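Local structure of alpha-1,2-mannosidase (Bacteroides thetaiotaomicron, 2WW2) at residues 332-336 with 337-341; 340-343 with 344-348. The protein hydrolyses alpha-mannosidic linkages with inversion of configuration, as a member of the calcium-dependent glycoside hydrolase family 92 of a human gut symbiont. One frame throughout, in Å; residues are numbered along the deposited sequence.

Contact 1 of 2, residues 332-336 with 337-341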
loop_
_atom_site.group_PDB
_atom_site.type_symbol
_atom_site.label_atom_id
_atom_site.label_comp_id
_atom_site.label_asym_id
_atom_site.label_seq_id
_atom_site.Cartn_x
_atom_site.Cartn_y
_atom_site.Cartn_z
ATOM N N TRP A 332 -27.581 -10.083 9.995
ATOM C CA TRP A 332 -26.126 -10.216 10.031
ATOM C C TRP A 332 -25.499 -8.870 10.352
ATOM O O TRP A 332 -24.472 -8.769 11.029
ATOM C CB TRP A 332 -25.581 -10.739 8.690
ATOM C CG TRP A 332 -24.093 -10.878 8.698
ATOM C CD1 TRP A 332 -23.352 -11.844 9.336
ATOM C CD2 TRP A 332 -23.156 -10.001 8.072
ATOM N NE1 TRP A 332 -22.009 -11.635 9.115
ATOM C CE2 TRP A 332 -21.859 -10.508 8.343
ATOM C CE3 TRP A 332 -23.285 -8.836 7.300
ATOM C CZ2 TRP A 332 -20.694 -9.885 7.868
ATOM C CZ3 TRP A 332 -22.129 -8.213 6.833
ATOM C CH2 TRP A 332 -20.850 -8.738 7.117
ATOM N N ASP A 333 -26.129 -7.818 9.871
ATOM C CA ASP A 333 -25.664 -6.456 10.171
ATOM C C ASP A 333 -26.293 -5.917 11.448
ATOM O O ASP A 333 -25.599 -5.386 12.343
ATOM C CB ASP A 333 -26.022 -5.492 9.040
ATOM C CG ASP A 333 -24.951 -5.415 7.973
ATOM O OD1 ASP A 333 -23.754 -5.255 8.307
ATOM O OD2 ASP A 333 -25.315 -5.493 6.799
ATOM N N THR A 334 -27.612 -6.023 11.533
ATOM C CA THR A 334 -28.350 -5.259 12.552
ATOM C C THR A 334 -28.384 -5.884 13.965
ATOM O O THR A 334 -28.785 -5.224 14.900
ATOM C CB THR A 334 -29.785 -4.936 12.073
ATOM O OG1 THR A 334 -30.505 -6.165 11.867
ATOM C CG2 THR A 334 -29.739 -4.118 10.764
ATOM N N PHE A 335 -27.962 -7.141 14.129
ATOM C CA PHE A 335 -27.950 -7.723 15.486
ATOM C C PHE A 335 -26.904 -7.051 16.376
ATOM O O PHE A 335 -27.018 -7.072 17.599
ATOM C CB PHE A 335 -27.688 -9.240 15.455
ATOM C CG PHE A 335 -26.210 -9.619 15.479
ATOM C CD1 PHE A 335 -25.505 -9.659 16.674
ATOM C CD2 PHE A 335 -25.549 -9.996 14.309
ATOM C CE1 PHE A 335 -24.144 -10.028 16.698
ATOM C CE2 PHE A 335 -24.194 -10.384 14.333
ATOM C CZ PHE A 335 -23.498 -10.380 15.527
ATOM N N ARG A 336 -25.876 -6.487 15.758
ATOM C CA ARG A 336 -24.686 -6.025 16.484
ATOM C C ARG A 336 -24.973 -4.807 17.369
ATOM O O ARG A 336 -24.493 -4.739 18.510
ATOM C CB ARG A 336 -23.508 -5.736 15.510
ATOM C CG ARG A 336 -23.069 -6.999 14.714
ATOM C CD ARG A 336 -22.194 -6.745 13.476
ATOM N NE ARG A 336 -22.282 -7.893 12.554
ATOM C CZ ARG A 336 -21.508 -8.978 12.619
ATOM N NH1 ARG A 336 -20.576 -9.073 13.557
ATOM N NH2 ARG A 336 -21.670 -9.976 11.750
ATOM N N ALA A 337 -25.726 -3.841 16.860
ATOM C CA ALA A 337 -25.961 -2.621 17.638
ATOM C C ALA A 337 -27.347 -2.014 17.432
ATOM O O ALA A 337 -27.885 -1.378 18.333
ATOM C CB ALA A 337 -24.872 -1.569 17.313
ATOM N N VAL A 338 -27.906 -2.166 16.236
ATOM C CA VAL A 338 -29.212 -1.561 15.926
ATOM C C VAL A 338 -30.321 -2.166 16.819
ATOM O O VAL A 338 -31.049 -1.454 17.519
ATOM C CB VAL A 338 -29.575 -1.718 14.405
ATOM C CG1 VAL A 338 -31.043 -1.383 14.167
ATOM C CG2 VAL A 338 -28.668 -0.808 13.527
ATOM N N HIS A 339 -30.465 -3.482 16.799
ATOM C CA HIS A 339 -31.494 -4.077 17.657
ATOM C C HIS A 339 -31.199 -3.921 19.139
ATOM O O HIS A 339 -32.113 -3.680 19.914
ATOM C CB HIS A 339 -31.799 -5.516 17.231
ATOM C CG HIS A 339 -32.578 -5.567 15.961
ATOM N ND1 HIS A 339 -33.942 -5.360 15.927
ATOM C CD2 HIS A 339 -32.179 -5.684 14.670
ATOM C CE1 HIS A 339 -34.360 -5.407 14.673
ATOM N NE2 HIS A 339 -33.311 -5.604 13.891
ATOM N N PRO A 340 -29.917 -4.040 19.544
ATOM C CA PRO A 340 -29.640 -3.728 20.949
ATOM C C PRO A 340 -30.043 -2.311 21.332
ATOM O O PRO A 340 -30.529 -2.096 22.444
ATOM C CB PRO A 340 -28.135 -3.913 21.057
ATOM C CG PRO A 340 -27.867 -5.088 20.054
ATOM C CD PRO A 340 -28.803 -4.759 18.893
ATOM N N LEU A 341 -29.843 -1.338 20.440
ATOM C CA LEU A 341 -30.326 0.006 20.751
ATOM C C LEU A 341 -31.847 -0.022 20.968
ATOM O O LEU A 341 -32.357 0.622 21.893
ATOM C CB LEU A 341 -29.951 1.024 19.648
ATOM C CG LEU A 341 -30.229 2.492 20.017
ATOM C CD1 LEU A 341 -29.295 2.972 21.122
ATOM C CD2 LEU A 341 -30.142 3.472 18.795
HETATM O O HOH W 1 -25.960 -3.133 13.910
#

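Contact 2 of 2, residues 340-343 with 344-348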
loop_
_atom_site.group_PDB
_atom_site.type_symbol
_atom_site.label_atom_id
_atom_site.label_comp_id
_atom_site.label_asym_id
_atom_site.label_seq_id
_atom_site.Cartn_x
_atom_site.Cartn_y
_atom_site.Cartn_z
ATOM N N PRO A 340 -29.917 -4.040 19.544
ATOM C CA PRO A 340 -29.640 -3.728 20.949
ATOM C C PRO A 340 -30.043 -2.311 21.332
ATOM O O PRO A 340 -30.529 -2.096 22.444
ATOM C CB PRO A 340 -28.135 -3.913 21.057
ATOM C CG PRO A 340 -27.867 -5.088 20.054
ATOM C CD PRO A 340 -28.803 -4.759 18.893
ATOM N N LEU A 341 -29.843 -1.338 20.440
ATOM C CA LEU A 341 -30.326 0.006 20.751
ATOM C C LEU A 341 -31.847 -0.022 20.968
ATOM O O LEU A 341 -32.357 0.622 21.893
ATOM C CB LEU A 341 -29.951 1.024 19.648
ATOM C CG LEU A 341 -30.229 2.492 20.017
ATOM C CD1 LEU A 341 -29.295 2.972 21.122
ATOM C CD2 LEU A 341 -30.142 3.472 18.795
ATOM N N PHE A 342 -32.583 -0.746 20.121
ATOM C CA PHE A 342 -34.028 -0.857 20.326
ATOM C C PHE A 342 -34.346 -1.470 21.697
ATOM O O PHE A 342 -35.208 -0.969 22.417
ATOM C CB PHE A 342 -34.741 -1.679 19.212
ATOM C CG PHE A 342 -34.555 -1.133 17.812
ATOM C CD1 PHE A 342 -34.320 0.232 17.587
ATOM C CD2 PHE A 342 -34.630 -1.988 16.711
ATOM C CE1 PHE A 342 -34.151 0.724 16.275
ATOM C CE2 PHE A 342 -34.447 -1.505 15.407
ATOM C CZ PHE A 342 -34.205 -0.142 15.192
ATOM N N THR A 343 -33.658 -2.541 22.075
ATOM C CA THR A 343 -33.999 -3.190 23.349
ATOM C C THR A 343 -33.850 -2.224 24.507
ATOM O O THR A 343 -34.490 -2.402 25.539
ATOM C CB THR A 343 -33.120 -4.450 23.657
ATOM O OG1 THR A 343 -31.756 -4.049 23.805
ATOM C CG2 THR A 343 -33.240 -5.497 22.534
ATOM N N LEU A 344 -32.996 -1.211 24.352
ATOM C CA LEU A 344 -32.720 -0.277 25.445
ATOM C C LEU A 344 -33.676 0.917 25.409
ATOM O O LEU A 344 -34.376 1.202 26.382
ATOM C CB LEU A 344 -31.266 0.228 25.357
ATOM C CG LEU A 344 -30.807 1.241 26.423
ATOM C CD1 LEU A 344 -31.049 0.685 27.828
ATOM C CD2 LEU A 344 -29.323 1.622 26.220
ATOM N N LEU A 345 -33.682 1.614 24.275
ATOM C CA LEU A 345 -34.405 2.878 24.159
ATOM C C LEU A 345 -35.795 2.776 23.504
ATOM O O LEU A 345 -36.638 3.657 23.706
ATOM C CB LEU A 345 -33.559 3.879 23.389
ATOM C CG LEU A 345 -32.387 4.515 24.148
ATOM C CD1 LEU A 345 -31.557 5.299 23.168
ATOM C CD2 LEU A 345 -32.882 5.448 25.244
ATOM N N TYR A 346 -36.017 1.715 22.728
ATOM C CA TYR A 346 -37.270 1.517 21.997
ATOM C C TYR A 346 -37.784 0.081 22.151
ATOM O O TYR A 346 -38.060 -0.598 21.156
ATOM C CB TYR A 346 -37.072 1.879 20.513
ATOM C CG TYR A 346 -36.367 3.216 20.327
ATOM C CD1 TYR A 346 -37.094 4.411 20.344
ATOM C CD2 TYR A 346 -34.989 3.288 20.170
ATOM C CE1 TYR A 346 -36.452 5.647 20.207
ATOM C CE2 TYR A 346 -34.336 4.523 20.029
ATOM C CZ TYR A 346 -35.092 5.697 20.037
ATOM O OH TYR A 346 -34.477 6.926 19.893
ATOM N N PRO A 347 -37.929 -0.395 23.403
ATOM C CA PRO A 347 -38.193 -1.826 23.584
ATOM C C PRO A 347 -39.590 -2.224 23.090
ATOM O O PRO A 347 -39.836 -3.405 22.856
ATOM C CB PRO A 347 -38.063 -2.026 25.109
ATOM C CG PRO A 347 -38.373 -0.693 25.691
ATOM C CD PRO A 347 -37.781 0.300 24.689
ATOM N N GLU A 348 -40.492 -1.256 22.926
ATOM C CA GLU A 348 -41.815 -1.580 22.385
ATOM C C GLU A 348 -41.639 -2.060 20.947
ATOM O O GLU A 348 -42.443 -2.858 20.441
ATOM C CB GLU A 348 -42.801 -0.390 22.464
ATOM C CG GLU A 348 -42.531 0.747 21.489
ATOM C CD GLU A 348 -41.542 1.792 22.017
ATOM O OE1 GLU A 348 -40.702 1.491 22.896
ATOM O OE2 GLU A 348 -41.616 2.934 21.551
#

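Contact 1 of 2, residues 332-336 with 337-341
Thr334 and His339 meet across a tight helix-to-helix turn, where the short helix 331-334 gives way to helix 338-345 inside the GH92 catalytic domain, an (alpha/alpha)6 barrel. The turn illustrates how backbone, side-chain and water-mediated bonds can share the work of a change in chain direction. At its start, the carbonyl oxygen of Trp332 accepts a bond from Arg336 NE at 2.8 Å. From Asp333 the link is indirect: water 1 donates to Asp333 O at 2.8 Å and accepts from Val338 N. Thr334 engages the second segment twice. Its carbonyl oxygen receives His339 N at 3.1 Å in an almost straight bond (176°), spanning five residues rather than the four of an alpha-helix. Its hydroxyl, placed between backbone N and carbonyl carbon by chi1 of 62°, lies near the plane of the imidazole at the ring edge, with OG1 3.3 Å from His339 CD2. Thr334 OG1 and His339 NE2 both bond to Asn329 OD1, an arrangement likely to restrict rotation of the ring. A leucine in place of the histidine would probably leave Asn329 OD1 without one of its two partners and set the Thr334 hydroxyl against an apolar branch. The Phe335 side chain packs on Tyr453 and helix 383-393, whereas its carbonyl oxygen rests against Pro340 CD at 3.2 Å. Arg336 closes the segment: its extended chain brings the guanidinium to a salt bridge with Glu450, and Phe335 CE2 sits 3.4 Å above the centre of the guanidinium plane.

Contact 2 of 2, residues 340-343 with 344-348
Leu341 and Leu345 touch through their CD1 methyls, 3.8 Å apart, on the last full turn of helix 338-345, a buried helix of the GH92 catalytic domain. One residue further on, the side chains of Phe342 and Tyr346 slant across each other; Tyr346 CD2 approaches the edge of the Phe342 ring, near its plane, at 4.1 Å from Phe342 CD1. Behind these side chains the backbone shows how a helix can tighten near its end. Leu341 O accepts two bonds, a straight one from Leu345 N (2.9 Å, 175°) and a second from Leu344 N (3.1 Å), whose donor stands well above the carbonyl plane. The same Leu344 N also reaches Pro340 O, though weakly. That oxygen is gripped more closely by Thr343 OG1 at 2.7 Å, because chi1 of 64° folds the hydroxyl back over the preceding turn; Lys394 NZ bonds to the same hydroxyl. Tyr346 then leaves helical geometry and becomes the N-cap of helix 347-364, while Pro347 lays CB 3.6 Å from Thr343 O. Farther out, Tyr346 OH bonds to the backbone oxygen of Tyr270, and Phe342 meets Trp36 edge to face. Arg273 ties down the joint by binding Leu345 O and forming a salt bridge with Glu348. The Leu341-Leu345 and Phe342-Tyr346 pairs thus pack the last turn before the junction. Since proline has no N-H, Pro347 cannot give Thr343 O the next bond of the helical ladder, which is consistent with the helix ending here, where Tyr346 has left helical phi/psi.

How the contacts relate
Contacts 1 and 2 are successive bends of one chain, overlapping at Pro340 and Leu341 with centres about 10 Å apart, and helix 338-345 serves both: the first contact leads into it, the second leads out toward helix 347-364. Both are buried, but contact 1 lies nearer the centre of the chain, about 8 Å against 14 Å. Their chemistry also differs. Contact 1 is largely polar, with a water bridging within the turn, and an imidazole and a guanidinium with partners beyond it. In contact 2 apolar side chains do most of the touching and the bonds across it belong to the backbone. Pro340 follows the first bend and Pro347 the second.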